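Local coordinates for protein putative agmatine deiminase (Streptococcus mutans, PDB 2EWO) that probably hydrolyses agmatine to N-carbamoylputrescine and ammonia, as a putative agmatine deiminase of the guanidine-group-modifying enzyme superfamily, at residues Ile319-Gly324 against Val347-Ile352; Val276-Cys281 against Gly324-Gln329; Ile27-Pro32 against Lys47-Val52; Pro280-Glu285 against Gly301-Ala306; Ile56-Pro61 against Lys343-Arg348. One frame throughout, in Å; residues are numbered along the deposited sequence.

Interaction 1. Residues Ile319-Gly324 against Val347-Ile352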
# COMPACT_ATOMS: atom_id res chain seq x y z
N ILE A 319 22.99 15.19 21.82
CA ILE A 319 23.24 14.55 20.55
C ILE A 319 23.48 15.70 19.58
O ILE A 319 22.55 16.43 19.24
CB ILE A 319 22.03 13.71 20.11
CG1 ILE A 319 21.47 12.91 21.31
CG2 ILE A 319 22.43 12.79 18.96
CD1 ILE A 319 22.38 11.81 21.84
N LEU A 320 24.73 15.86 19.17
CA LEU A 320 25.11 16.95 18.28
C LEU A 320 25.56 16.48 16.90
O LEU A 320 26.20 15.43 16.76
CB LEU A 320 26.22 17.79 18.93
CG LEU A 320 26.70 19.09 18.26
CD1 LEU A 320 25.74 20.23 18.57
CD2 LEU A 320 28.09 19.43 18.78
N PRO A 321 25.23 17.26 15.86
CA PRO A 321 25.61 16.94 14.48
C PRO A 321 27.08 17.17 14.18
O PRO A 321 27.66 18.14 14.66
CB PRO A 321 24.67 17.82 13.65
CG PRO A 321 24.43 19.00 14.54
CD PRO A 321 24.26 18.37 15.90
N GLN A 322 27.67 16.27 13.41
CA GLN A 322 29.08 16.36 13.02
C GLN A 322 29.19 16.14 11.52
O GLN A 322 29.36 15.01 11.04
CB GLN A 322 29.91 15.28 13.74
CG GLN A 322 29.88 15.30 15.26
CD GLN A 322 30.60 16.50 15.86
OE1 GLN A 322 30.13 17.63 15.76
NE2 GLN A 322 31.76 16.25 16.46
N TYR A 323 29.12 17.24 10.77
CA TYR A 323 29.19 17.19 9.30
C TYR A 323 30.58 16.90 8.73
O TYR A 323 30.72 16.52 7.56
CB TYR A 323 28.66 18.50 8.72
CG TYR A 323 27.40 18.99 9.40
CD1 TYR A 323 26.22 18.26 9.34
CD2 TYR A 323 27.40 20.19 10.11
CE1 TYR A 323 25.06 18.71 9.98
CE2 TYR A 323 26.26 20.65 10.76
CZ TYR A 323 25.09 19.91 10.69
OH TYR A 323 23.96 20.38 11.34
N GLY A 324 31.61 17.06 9.55
CA GLY A 324 32.96 16.84 9.07
C GLY A 324 33.47 18.16 8.53
O GLY A 324 34.14 18.23 7.49
N VAL A 347 27.25 12.67 16.04
CA VAL A 347 27.08 11.70 14.95
C VAL A 347 27.08 12.35 13.56
O VAL A 347 26.68 13.50 13.39
CB VAL A 347 25.76 10.89 15.12
CG1 VAL A 347 25.82 9.62 14.27
CG2 VAL A 347 25.52 10.55 16.59
N ARG A 348 27.55 11.60 12.56
CA ARG A 348 27.61 12.10 11.19
C ARG A 348 26.20 12.24 10.60
O ARG A 348 25.81 11.48 9.70
CB ARG A 348 28.42 11.13 10.33
CG ARG A 348 29.77 10.79 10.92
CD ARG A 348 30.70 11.97 10.84
NE ARG A 348 31.20 12.17 9.49
CZ ARG A 348 32.22 12.96 9.19
NH1 ARG A 348 32.83 13.63 10.16
NH2 ARG A 348 32.62 13.08 7.94
N THR A 349 25.45 13.22 11.10
CA THR A 349 24.09 13.47 10.64
C THR A 349 24.10 14.42 9.44
O THR A 349 23.14 15.16 9.18
CB THR A 349 23.21 14.06 11.77
OG1 THR A 349 23.74 15.31 12.21
CG2 THR A 349 23.17 13.09 12.95
N GLU A 350 25.20 14.37 8.71
CA GLU A 350 25.39 15.18 7.52
C GLU A 350 24.53 14.61 6.39
O GLU A 350 24.00 15.36 5.57
CB GLU A 350 26.86 15.15 7.12
CG GLU A 350 27.42 13.74 7.16
CD GLU A 350 28.43 13.48 6.07
OE1 GLU A 350 28.18 13.92 4.92
OE2 GLU A 350 29.45 12.82 6.36
N GLU A 351 24.41 13.29 6.36
CA GLU A 351 23.64 12.60 5.33
C GLU A 351 22.14 12.96 5.36
O GLU A 351 21.44 12.84 4.35
CB GLU A 351 23.80 11.08 5.47
CG GLU A 351 23.31 10.31 4.26
CD GLU A 351 24.21 10.48 3.06
OE1 GLU A 351 25.39 10.83 3.27
OE2 GLU A 351 23.75 10.27 1.92
N ILE A 352 21.66 13.40 6.52
CA ILE A 352 20.26 13.78 6.65
C ILE A 352 20.13 15.28 6.42
O ILE A 352 19.04 15.80 6.19
CB ILE A 352 19.67 13.41 8.05
CG1 ILE A 352 20.07 14.44 9.10
CG2 ILE A 352 20.17 12.06 8.50
CD1 ILE A 352 19.28 14.28 10.36

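Interaction 2. Residues Val276-Cys281 against Gly324-Gln329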
# COMPACT_ATOMS: atom_id res chain seq x y z
N VAL A 276 29.30 28.08 13.19
CA VAL A 276 28.71 27.64 11.93
C VAL A 276 29.80 26.98 11.09
O VAL A 276 30.98 27.29 11.25
CB VAL A 276 28.10 28.84 11.13
CG1 VAL A 276 26.84 29.35 11.80
CG2 VAL A 276 29.13 29.96 11.01
N THR A 277 29.41 26.06 10.22
CA THR A 277 30.39 25.39 9.37
C THR A 277 31.18 26.44 8.58
O THR A 277 30.75 27.58 8.44
CB THR A 277 29.70 24.42 8.39
OG1 THR A 277 28.62 25.08 7.72
CG2 THR A 277 29.18 23.20 9.12
N LYS A 278 32.36 26.05 8.10
CA LYS A 278 33.21 26.95 7.32
C LYS A 278 33.10 26.49 5.87
O LYS A 278 33.55 27.16 4.94
CB LYS A 278 34.66 26.88 7.81
CG LYS A 278 35.58 28.06 7.41
CD LYS A 278 35.36 29.33 8.26
CE LYS A 278 34.16 30.17 7.79
NZ LYS A 278 34.33 30.76 6.43
N GLU A 279 32.48 25.32 5.69
CA GLU A 279 32.26 24.72 4.37
C GLU A 279 30.89 24.07 4.32
O GLU A 279 30.62 23.10 5.03
CB GLU A 279 33.32 23.67 4.07
CG GLU A 279 34.61 24.23 3.51
CD GLU A 279 34.40 24.93 2.17
OE1 GLU A 279 33.83 24.30 1.26
OE2 GLU A 279 34.83 26.10 2.04
N PRO A 280 30.00 24.59 3.47
CA PRO A 280 28.64 24.05 3.32
C PRO A 280 28.63 22.63 2.75
O PRO A 280 29.47 22.28 1.92
CB PRO A 280 27.98 25.06 2.39
CG PRO A 280 29.13 25.47 1.49
CD PRO A 280 30.25 25.68 2.49
N CYS A 281 27.67 21.82 3.18
CA CYS A 281 27.58 20.44 2.69
C CYS A 281 27.29 20.40 1.18
O CYS A 281 26.24 20.87 0.73
CB CYS A 281 26.49 19.69 3.44
SG CYS A 281 26.62 19.85 5.22
N GLY A 324 31.61 17.06 9.55
CA GLY A 324 32.96 16.84 9.07
C GLY A 324 33.47 18.16 8.53
O GLY A 324 34.14 18.23 7.49
N ASP A 325 33.13 19.21 9.26
CA ASP A 325 33.51 20.58 8.93
C ASP A 325 34.76 20.96 9.72
O ASP A 325 35.21 20.21 10.59
CB ASP A 325 32.35 21.52 9.26
CG ASP A 325 32.61 22.94 8.83
OD1 ASP A 325 32.52 23.21 7.61
OD2 ASP A 325 32.91 23.79 9.69
N GLU A 326 35.31 22.13 9.39
CA GLU A 326 36.50 22.66 10.04
C GLU A 326 36.15 23.08 11.47
O GLU A 326 36.84 22.70 12.42
CB GLU A 326 37.04 23.85 9.22
CG GLU A 326 38.41 24.39 9.65
CD GLU A 326 39.01 25.36 8.64
OE1 GLU A 326 38.30 26.29 8.19
OE2 GLU A 326 40.21 25.21 8.31
N ASN A 327 35.08 23.84 11.61
CA ASN A 327 34.63 24.30 12.92
C ASN A 327 33.74 23.25 13.58
O ASN A 327 32.79 23.58 14.29
CB ASN A 327 33.87 25.62 12.79
CG ASN A 327 34.77 26.83 12.97
OD1 ASN A 327 34.46 27.93 12.50
ND2 ASN A 327 35.90 26.63 13.65
N ASP A 328 34.08 21.98 13.36
CA ASP A 328 33.32 20.85 13.90
C ASP A 328 33.66 20.56 15.36
O ASP A 328 32.80 20.66 16.24
CB ASP A 328 33.57 19.60 13.03
CG ASP A 328 32.45 18.57 13.12
OD1 ASP A 328 31.26 18.94 12.93
OD2 ASP A 328 32.76 17.38 13.37
N GLN A 329 34.92 20.23 15.63
CA GLN A 329 35.35 19.92 16.99
C GLN A 329 35.08 21.09 17.92
O GLN A 329 34.93 20.90 19.13
CB GLN A 329 36.84 19.58 17.00
CG GLN A 329 37.24 18.37 16.17
CD GLN A 329 37.03 18.57 14.68
OE1 GLN A 329 37.19 19.68 14.16
NE2 GLN A 329 36.69 17.49 13.97

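Interaction 3. Residues Ile27-Pro32 against Lys47-Val52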
# COMPACT_ATOMS: atom_id res chain seq x y z
N ILE A 27 12.42 9.25 23.53
CA ILE A 27 12.42 10.06 22.33
C ILE A 27 11.79 9.35 21.16
O ILE A 27 12.02 8.16 20.93
CB ILE A 27 13.84 10.48 21.94
CG1 ILE A 27 14.30 11.61 22.86
CG2 ILE A 27 13.86 10.95 20.48
CD1 ILE A 27 15.72 12.02 22.63
N TRP A 28 10.99 10.10 20.41
CA TRP A 28 10.31 9.59 19.24
C TRP A 28 10.99 10.08 17.97
O TRP A 28 11.42 11.23 17.89
CB TRP A 28 8.86 10.08 19.22
CG TRP A 28 8.02 9.59 20.36
CD1 TRP A 28 7.90 10.16 21.61
CD2 TRP A 28 7.19 8.43 20.37
NE1 TRP A 28 7.04 9.43 22.38
CE2 TRP A 28 6.59 8.36 21.65
CE3 TRP A 28 6.89 7.44 19.42
CZ2 TRP A 28 5.72 7.34 22.01
CZ3 TRP A 28 6.02 6.43 19.78
CH2 TRP A 28 5.45 6.39 21.06
N MSE A 29 11.09 9.18 16.98
CA MSE A 29 11.66 9.52 15.68
C MSE A 29 11.16 8.58 14.56
O MSE A 29 10.98 7.38 14.77
CB MSE A 29 13.20 9.55 15.73
CG MSE A 29 13.92 8.29 16.24
SE MSE A 29 15.91 8.48 16.26
CE MSE A 29 16.28 8.21 14.36
N LEU A 30 10.90 9.17 13.39
CA LEU A 30 10.39 8.43 12.24
C LEU A 30 11.46 7.68 11.43
O LEU A 30 12.53 7.37 11.94
CB LEU A 30 9.62 9.39 11.32
CG LEU A 30 8.25 9.85 11.84
CD1 LEU A 30 7.75 11.00 10.99
CD2 LEU A 30 7.26 8.68 11.82
N TRP A 31 11.17 7.39 10.16
CA TRP A 31 12.11 6.66 9.33
C TRP A 31 12.06 7.11 7.88
O TRP A 31 11.03 6.96 7.22
CB TRP A 31 11.80 5.17 9.41
CG TRP A 31 12.85 4.29 8.79
CD1 TRP A 31 12.83 3.72 7.54
CD2 TRP A 31 14.03 3.81 9.43
NE1 TRP A 31 13.93 2.91 7.38
CE2 TRP A 31 14.68 2.94 8.52
CE3 TRP A 31 14.61 4.02 10.70
CZ2 TRP A 31 15.87 2.29 8.83
CZ3 TRP A 31 15.79 3.37 11.01
CH2 TRP A 31 16.41 2.52 10.08
N PRO A 32 13.16 7.63 7.36
CA PRO A 32 13.24 8.11 5.97
C PRO A 32 13.08 7.00 4.95
O PRO A 32 13.63 5.91 5.11
CB PRO A 32 14.62 8.74 5.91
CG PRO A 32 15.42 7.86 6.83
CD PRO A 32 14.48 7.73 8.01
N LYS A 47 20.84 4.77 7.64
CA LYS A 47 21.97 4.45 8.50
C LYS A 47 22.27 5.66 9.39
O LYS A 47 22.64 5.52 10.55
CB LYS A 47 23.20 4.12 7.66
CG LYS A 47 24.33 3.55 8.48
CD LYS A 47 25.62 3.49 7.70
CE LYS A 47 26.75 3.07 8.63
NZ LYS A 47 26.82 3.96 9.83
N ALA A 48 22.11 6.85 8.83
CA ALA A 48 22.35 8.07 9.56
C ALA A 48 21.31 8.17 10.67
O ALA A 48 21.59 8.70 11.75
CB ALA A 48 22.25 9.27 8.63
N PHE A 49 20.11 7.69 10.40
CA PHE A 49 19.05 7.73 11.41
C PHE A 49 19.31 6.65 12.46
O PHE A 49 19.10 6.87 13.65
CB PHE A 49 17.69 7.50 10.77
CG PHE A 49 16.95 8.77 10.44
CD1 PHE A 49 17.44 9.66 9.50
CD2 PHE A 49 15.73 9.05 11.07
CE1 PHE A 49 16.72 10.82 9.18
CE2 PHE A 49 15.01 10.20 10.76
CZ PHE A 49 15.50 11.08 9.81
N LEU A 50 19.78 5.50 11.99
CA LEU A 50 20.11 4.37 12.86
C LEU A 50 21.07 4.82 13.96
O LEU A 50 20.86 4.53 15.15
CB LEU A 50 20.75 3.26 12.05
CG LEU A 50 20.97 1.96 12.82
CD1 LEU A 50 19.60 1.35 13.12
CD2 LEU A 50 21.84 1.00 12.01
N GLU A 51 22.14 5.52 13.56
CA GLU A 51 23.14 6.01 14.51
C GLU A 51 22.50 7.00 15.46
O GLU A 51 22.45 6.75 16.66
CB GLU A 51 24.30 6.71 13.78
CG GLU A 51 24.92 5.92 12.62
CD GLU A 51 26.12 6.65 11.98
OE1 GLU A 51 26.05 7.89 11.77
OE2 GLU A 51 27.11 5.96 11.65
N VAL A 52 22.00 8.11 14.94
CA VAL A 52 21.38 9.13 15.79
C VAL A 52 20.41 8.50 16.78
O VAL A 52 20.12 9.07 17.84
CB VAL A 52 20.63 10.18 14.96
CG1 VAL A 52 19.47 9.54 14.24
CG2 VAL A 52 20.14 11.30 15.87

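Interaction 4. Residues Pro280-Glu285 against Gly301-Ala306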
# COMPACT_ATOMS: atom_id res chain seq x y z
N PRO A 280 30.00 24.59 3.47
CA PRO A 280 28.64 24.05 3.32
C PRO A 280 28.63 22.63 2.75
O PRO A 280 29.47 22.28 1.92
CB PRO A 280 27.98 25.06 2.39
CG PRO A 280 29.13 25.47 1.49
CD PRO A 280 30.25 25.68 2.49
N CYS A 281 27.67 21.82 3.18
CA CYS A 281 27.58 20.44 2.69
C CYS A 281 27.29 20.40 1.18
O CYS A 281 26.24 20.87 0.73
CB CYS A 281 26.49 19.69 3.44
SG CYS A 281 26.62 19.85 5.22
N TYR A 282 28.21 19.85 0.40
CA TYR A 282 28.01 19.75 -1.04
C TYR A 282 27.29 18.45 -1.41
O TYR A 282 27.86 17.36 -1.36
CB TYR A 282 29.33 19.85 -1.81
CG TYR A 282 29.96 21.24 -1.83
CD1 TYR A 282 29.18 22.40 -1.78
CD2 TYR A 282 31.35 21.38 -1.92
CE1 TYR A 282 29.76 23.68 -1.84
CE2 TYR A 282 31.95 22.65 -1.97
CZ TYR A 282 31.16 23.79 -1.93
OH TYR A 282 31.77 25.03 -2.00
N LEU A 283 26.02 18.59 -1.78
CA LEU A 283 25.18 17.46 -2.16
C LEU A 283 25.83 16.68 -3.29
O LEU A 283 26.19 17.24 -4.33
CB LEU A 283 23.80 17.97 -2.60
CG LEU A 283 22.65 16.96 -2.79
CD1 LEU A 283 22.89 16.09 -4.00
CD2 LEU A 283 22.53 16.12 -1.54
N GLN A 284 25.97 15.38 -3.09
CA GLN A 284 26.55 14.52 -4.12
C GLN A 284 25.56 13.45 -4.54
O GLN A 284 24.58 13.18 -3.85
CB GLN A 284 27.81 13.85 -3.59
CG GLN A 284 29.00 14.77 -3.46
CD GLN A 284 30.20 14.07 -2.87
OE1 GLN A 284 31.32 14.56 -2.94
NE2 GLN A 284 29.96 12.90 -2.27
N GLU A 285 25.83 12.84 -5.69
CA GLU A 285 24.98 11.78 -6.22
C GLU A 285 23.51 12.21 -6.29
O GLU A 285 22.61 11.42 -6.01
CB GLU A 285 25.11 10.52 -5.35
CG GLU A 285 26.46 10.32 -4.63
CD GLU A 285 27.58 9.83 -5.53
OE1 GLU A 285 27.43 8.75 -6.15
OE2 GLU A 285 28.63 10.52 -5.61
N GLY A 301 25.66 19.05 -6.37
CA GLY A 301 26.70 19.88 -5.80
C GLY A 301 26.14 21.13 -5.15
O GLY A 301 26.88 21.99 -4.68
N GLU A 302 24.82 21.25 -5.15
CA GLU A 302 24.15 22.40 -4.55
C GLU A 302 24.30 22.37 -3.03
O GLU A 302 24.29 21.30 -2.41
CB GLU A 302 22.67 22.41 -4.95
CG GLU A 302 21.95 21.08 -4.72
CD GLU A 302 20.65 20.97 -5.51
OE1 GLU A 302 20.70 20.91 -6.77
OE2 GLU A 302 19.57 20.94 -4.86
N MSE A 303 24.45 23.54 -2.43
CA MSE A 303 24.62 23.64 -0.98
C MSE A 303 23.36 23.29 -0.21
O MSE A 303 22.25 23.53 -0.67
CB MSE A 303 25.07 25.05 -0.60
CG MSE A 303 26.33 25.52 -1.33
SE MSE A 303 26.13 27.32 -2.14
CE MSE A 303 25.51 26.81 -3.96
N ALA A 304 23.57 22.72 0.97
CA ALA A 304 22.49 22.32 1.87
C ALA A 304 22.83 22.80 3.28
O ALA A 304 23.98 22.73 3.72
CB ALA A 304 22.35 20.80 1.86
N ILE A 305 21.82 23.31 3.99
CA ILE A 305 22.00 23.80 5.35
C ILE A 305 22.72 22.77 6.23
O ILE A 305 22.53 21.56 6.07
CB ILE A 305 20.63 24.14 5.99
CG1 ILE A 305 19.73 24.81 4.95
CG2 ILE A 305 20.81 25.06 7.20
CD1 ILE A 305 20.36 26.02 4.27
N ALA A 306 23.54 23.25 7.16
CA ALA A 306 24.27 22.40 8.11
C ALA A 306 24.53 23.25 9.36
O ALA A 306 25.59 23.88 9.48
CB ALA A 306 25.58 21.91 7.51

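Interaction 5. Residues Ile56-Pro61 against Lys343-Arg348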
# COMPACT_ATOMS: atom_id res chain seq x y z
N ILE A 56 20.91 8.03 21.29
CA ILE A 56 20.00 8.34 22.38
C ILE A 56 19.96 7.16 23.34
O ILE A 56 19.72 7.33 24.54
CB ILE A 56 18.54 8.57 21.89
CG1 ILE A 56 18.52 9.19 20.48
CG2 ILE A 56 17.82 9.47 22.87
CD1 ILE A 56 18.87 10.65 20.43
N SER A 57 20.21 5.97 22.79
CA SER A 57 20.21 4.70 23.53
C SER A 57 20.81 4.76 24.93
O SER A 57 20.18 4.34 25.90
CB SER A 57 20.97 3.61 22.76
OG SER A 57 20.40 3.38 21.48
N GLU A 58 22.02 5.28 25.02
CA GLU A 58 22.70 5.35 26.30
C GLU A 58 22.14 6.38 27.28
O GLU A 58 22.62 6.48 28.41
CB GLU A 58 24.20 5.58 26.10
CG GLU A 58 24.58 6.70 25.14
CD GLU A 58 25.98 7.23 25.41
OE1 GLU A 58 26.17 7.86 26.48
OE2 GLU A 58 26.89 7.02 24.58
N PHE A 59 21.12 7.13 26.89
CA PHE A 59 20.59 8.13 27.80
C PHE A 59 19.15 7.86 28.23
O PHE A 59 18.74 8.14 29.37
CB PHE A 59 20.71 9.51 27.15
CG PHE A 59 22.13 9.88 26.78
CD1 PHE A 59 23.03 10.32 27.76
CD2 PHE A 59 22.58 9.74 25.47
CE1 PHE A 59 24.35 10.62 27.43
CE2 PHE A 59 23.91 10.04 25.14
CZ PHE A 59 24.80 10.48 26.12
N GLU A 60 18.38 7.30 27.30
CA GLU A 60 16.97 6.97 27.51
C GLU A 60 16.50 6.10 26.36
O GLU A 60 17.24 5.88 25.40
CB GLU A 60 16.12 8.25 27.56
CG GLU A 60 16.58 9.35 26.61
CD GLU A 60 15.65 10.55 26.60
OE1 GLU A 60 15.04 10.84 27.64
OE2 GLU A 60 15.54 11.20 25.54
N PRO A 61 15.27 5.59 26.45
CA PRO A 61 14.73 4.74 25.38
C PRO A 61 14.29 5.53 24.15
O PRO A 61 13.92 6.71 24.22
CB PRO A 61 13.57 4.04 26.05
CG PRO A 61 13.11 5.07 27.03
CD PRO A 61 14.40 5.55 27.63
N LYS A 343 26.85 14.55 29.20
CA LYS A 343 27.75 13.93 28.23
C LYS A 343 27.32 14.30 26.81
O LYS A 343 26.17 14.11 26.43
CB LYS A 343 27.78 12.41 28.38
CG LYS A 343 28.77 11.75 27.43
CD LYS A 343 28.77 10.24 27.52
CE LYS A 343 29.63 9.67 26.39
NZ LYS A 343 29.37 8.22 26.12
N VAL A 344 28.25 14.83 26.03
CA VAL A 344 27.92 15.21 24.67
C VAL A 344 28.41 14.14 23.70
O VAL A 344 29.55 13.68 23.80
CB VAL A 344 28.53 16.59 24.33
CG1 VAL A 344 28.43 16.88 22.85
CG2 VAL A 344 27.80 17.67 25.12
N VAL A 345 27.52 13.72 22.79
CA VAL A 345 27.85 12.72 21.77
C VAL A 345 27.59 13.35 20.40
O VAL A 345 26.66 14.14 20.24
CB VAL A 345 26.98 11.43 21.88
CG1 VAL A 345 27.39 10.43 20.80
CG2 VAL A 345 27.13 10.80 23.26
N GLY A 346 28.40 12.99 19.41
CA GLY A 346 28.21 13.55 18.09
C GLY A 346 28.14 12.48 17.02
O GLY A 346 28.87 11.49 17.08
N VAL A 347 27.25 12.67 16.04
CA VAL A 347 27.08 11.70 14.95
C VAL A 347 27.08 12.35 13.56
O VAL A 347 26.68 13.50 13.39
CB VAL A 347 25.76 10.89 15.12
CG1 VAL A 347 25.82 9.62 14.27
CG2 VAL A 347 25.52 10.55 16.59
N ARG A 348 27.55 11.60 12.56
CA ARG A 348 27.61 12.10 11.19
C ARG A 348 26.20 12.24 10.60
O ARG A 348 25.81 11.48 9.70
CB ARG A 348 28.42 11.13 10.33
CG ARG A 348 29.77 10.79 10.92
CD ARG A 348 30.70 11.97 10.84
NE ARG A 348 31.20 12.17 9.49
CZ ARG A 348 32.22 12.96 9.19
NH1 ARG A 348 32.83 13.63 10.16
NH2 ARG A 348 32.62 13.08 7.94

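Interaction 1. Residues Ile319-Gly324 against Val347-Ile352
P321 and V347 pair as a parallel beta bridge, their CA atoms 5.5 Å apart, at the end of the two neighbouring strands 317-321 and 343-347. V347 takes part twice: V347 N donates to L320 O (3.0 Å), and V347 O accepts from Q322 N at 2.9 Å, with that donor standing 40° out of the carbonyl plane. T349 N, from the turn just beyond, reaches V347 O from the opposite face. This turn is an inverse gamma turn centred on R348.

The side chains continue the contact past the strand ends. R348 folds back through bends at chi2 and chi3 (-71° and -75°), which carry R348 CD to 3.3 Å from Q322 O and lay one face of the guanidinium over Y323 O. R348 NH1 meets G324 CA at 3.4 Å, where G324 has a positive phi and no side chain in the way. A long, weak ion pair links R348 NH2 to E350 OE2 within V347-I352. The Y323 ring turns its edge to the other segment, with CD1 3.7 Å from E350 CA, and its plane is nearly perpendicular to the E350 carboxylate; its hydroxyl bonds to S307 O.

The chemistry is thus mostly that of the main chain: one carbonyl, gripped by two N-H groups from opposite faces, ties the strand end to the turn that follows, while the exposed arginine lies against Q322 O, Y323 O and G324.

Interaction 2. Residues Val276-Cys281 against Gly324-Gln329
With CG trans to the main-chain N (chi1 -174°) and the carboxylate rotated to chi2 75°, D325 presents both of its oxygens to the backbone of T277-E279. The motif around it is an Asx turn, D325 OD2 accepting from N327 N at 2.9 Å, set within a type I beta turn from D325 to D328 that leads into helix 328-338.

Across the contact the same carboxylate receives two successive backbone N-H groups. K278 N reaches D325 OD2 at 2.8 Å on its syn side, close to the carboxylate plane, and makes a second, weak bond to OD1. E279 N uses the syn lone pair of D325 OD1 at 2.9 Å. N327 N arrives differently, from above the plane, so D325 OD2 is held by donors from both segments. The group is buried, and these three N-H donors would be expected to favour its negative form and to limit its rotation.

Apolar atoms fill in beside it. T277 crosses D325 at about a right angle, its CG2 3.6 Å from D325 CB, and Y308 touches both side chains. K278 and E326 run side by side, E326 OE1 lying 3.3 Å from K278 CG, but the lysine turns its amine away to a salt bridge with D242. At the far margin, N327 CB rests 3.7 Å from V276 O.

Interaction 3. Residues Ile27-Pro32 against Lys47-Val52
F49 reaches from helix 43-57 into the curve made by M29, L30 and P32, and the tight part of the contact gathers around its ring. P32 CD sits over the centre of one face, 3.5 Å from the centroid of the F49 ring and 10° off its normal, a CH-pi contact. P32 CD also lies over the rim of one face of the W31 ring, so it touches both aromatic groups. The selenomethionine M29 approaches F49 obliquely. Its chain starts with CG between the backbone N and the carbonyl carbon (chi1 56°), runs straight through chi2 and bends only at the selenium. That course delivers M29 CE to 3.4 Å from F49 CD2 and 3.5 Å from V52 CG1, one methyl serving two side chains of the helix. L30 O completes this part at 3.7 Å from F49 CD2. No hydrogen bond crosses between the segments, and the interface depends on apolar packing.

The contact gives way to solvent at K47, whose NZ pairs with E51 OE2 at 2.7 Å in a salt bridge one turn apart; both side chains leave the helix away from the strand.

The apolar face of the helix thus packs on the strand end, as in the beta-alpha-beta unit formed by strand 24-29, helix 43-57 and strand 62-66.

Interaction 4. Residues Pro280-Glu285 against Gly301-Ala306
M303 and Y282 face each other as a non-hydrogen-bonded pair, CA to CA 5.2 Å, in a small two-stranded antiparallel sheet whose connecting loop is partly unmodelled, consistent with disorder. The selenomethionine illustrates how such a pair is filled. From M303 CB, which lies 4.2 Å from P280 CB, the chain continues to CG, set trans to the carbonyl carbon (chi1 -55°). This CG is the working atom: it lies in the plane of the Y282 ring at the edge, 3.9 Å from Y282 CE1, and 4.0 Å from P280 CG. Bends at chi2 and chi3 then lead SE and CE away from P280-E285. The tyrosine in turn has P280 O above the rim of one face and G301 O obliquely near CD1.

On the opposite side of the sheet C281 and A304 project. C281 SG meets A306 CB; Y354 packs on C281 and L283, and Y323 on A306.

Backbone bonding is uneven. L283 N donates to E302 O over a rather long 3.3 Å, though its N-H is nearly straight (160°), whereas A304 N to C281 O and G301 N to L283 O are weak. Beside the L283 N bond, L283 CB comes to 3.4 Å from E302 O.

Interaction 5. Residues Ile56-Pro61 against Lys343-Arg348
A surface salt bridge, E58 with K343, and an aromatic edge beside it join the end of helix 43-57 to strand 343-347. K343 runs out fully extended and crosses E58 at about a right angle. Its NZ stands 3.2 Å from E58 OE1 and 3.2 Å from E58 OE2, each oxygen offering its syn lone pair, so the carboxylate is grasped symmetrically. The glutamate can meet it because its CG lies between the backbone N and the carbonyl carbon (chi1 49°), after which the chain runs extended toward the strand.

Behind this pair F59 turns the edge of its ring to the strand. F59 CZ lies 3.7 Å from V345 CG2, and F59 CE1 lies 4.0 Å from K343 CB, both partners being near the ring plane. The lysine therefore contributes a methylene to the apolar patch and its amine to the ion pair. At the helix end I56 O accepts from both F59 N (2.7 Å) and E60 N, which holds the turn carrying E58 and F59.

Around the contact, F59 and I56 also pack on V314 and I319 of strands 312-314 and 317-321, while V344, on the other face of the strand, meets helix 328-338.

Along the chain interaction 3 comes first and interaction 5 opens soon after it, enclosing interactions 4 and 2 before it closes on strand 343-347, where interaction 1 also ends. Interactions 3 and 5 share helix 43-57, and 1 and 5 reach neighbouring strands 317-321 and 343-347 of one sheet; the centres within these pairs are about 12 Å apart. Interactions 1 and 2 share G324, with centres about 10 Å apart, and 2 and 4 share P280 and C281. Interactions 3 and 4 do not touch, their centres about 20 Å apart. The chain of shared elements thus links an early helix to late strands of the chain in the alpha/beta propeller characteristic of this superfamily.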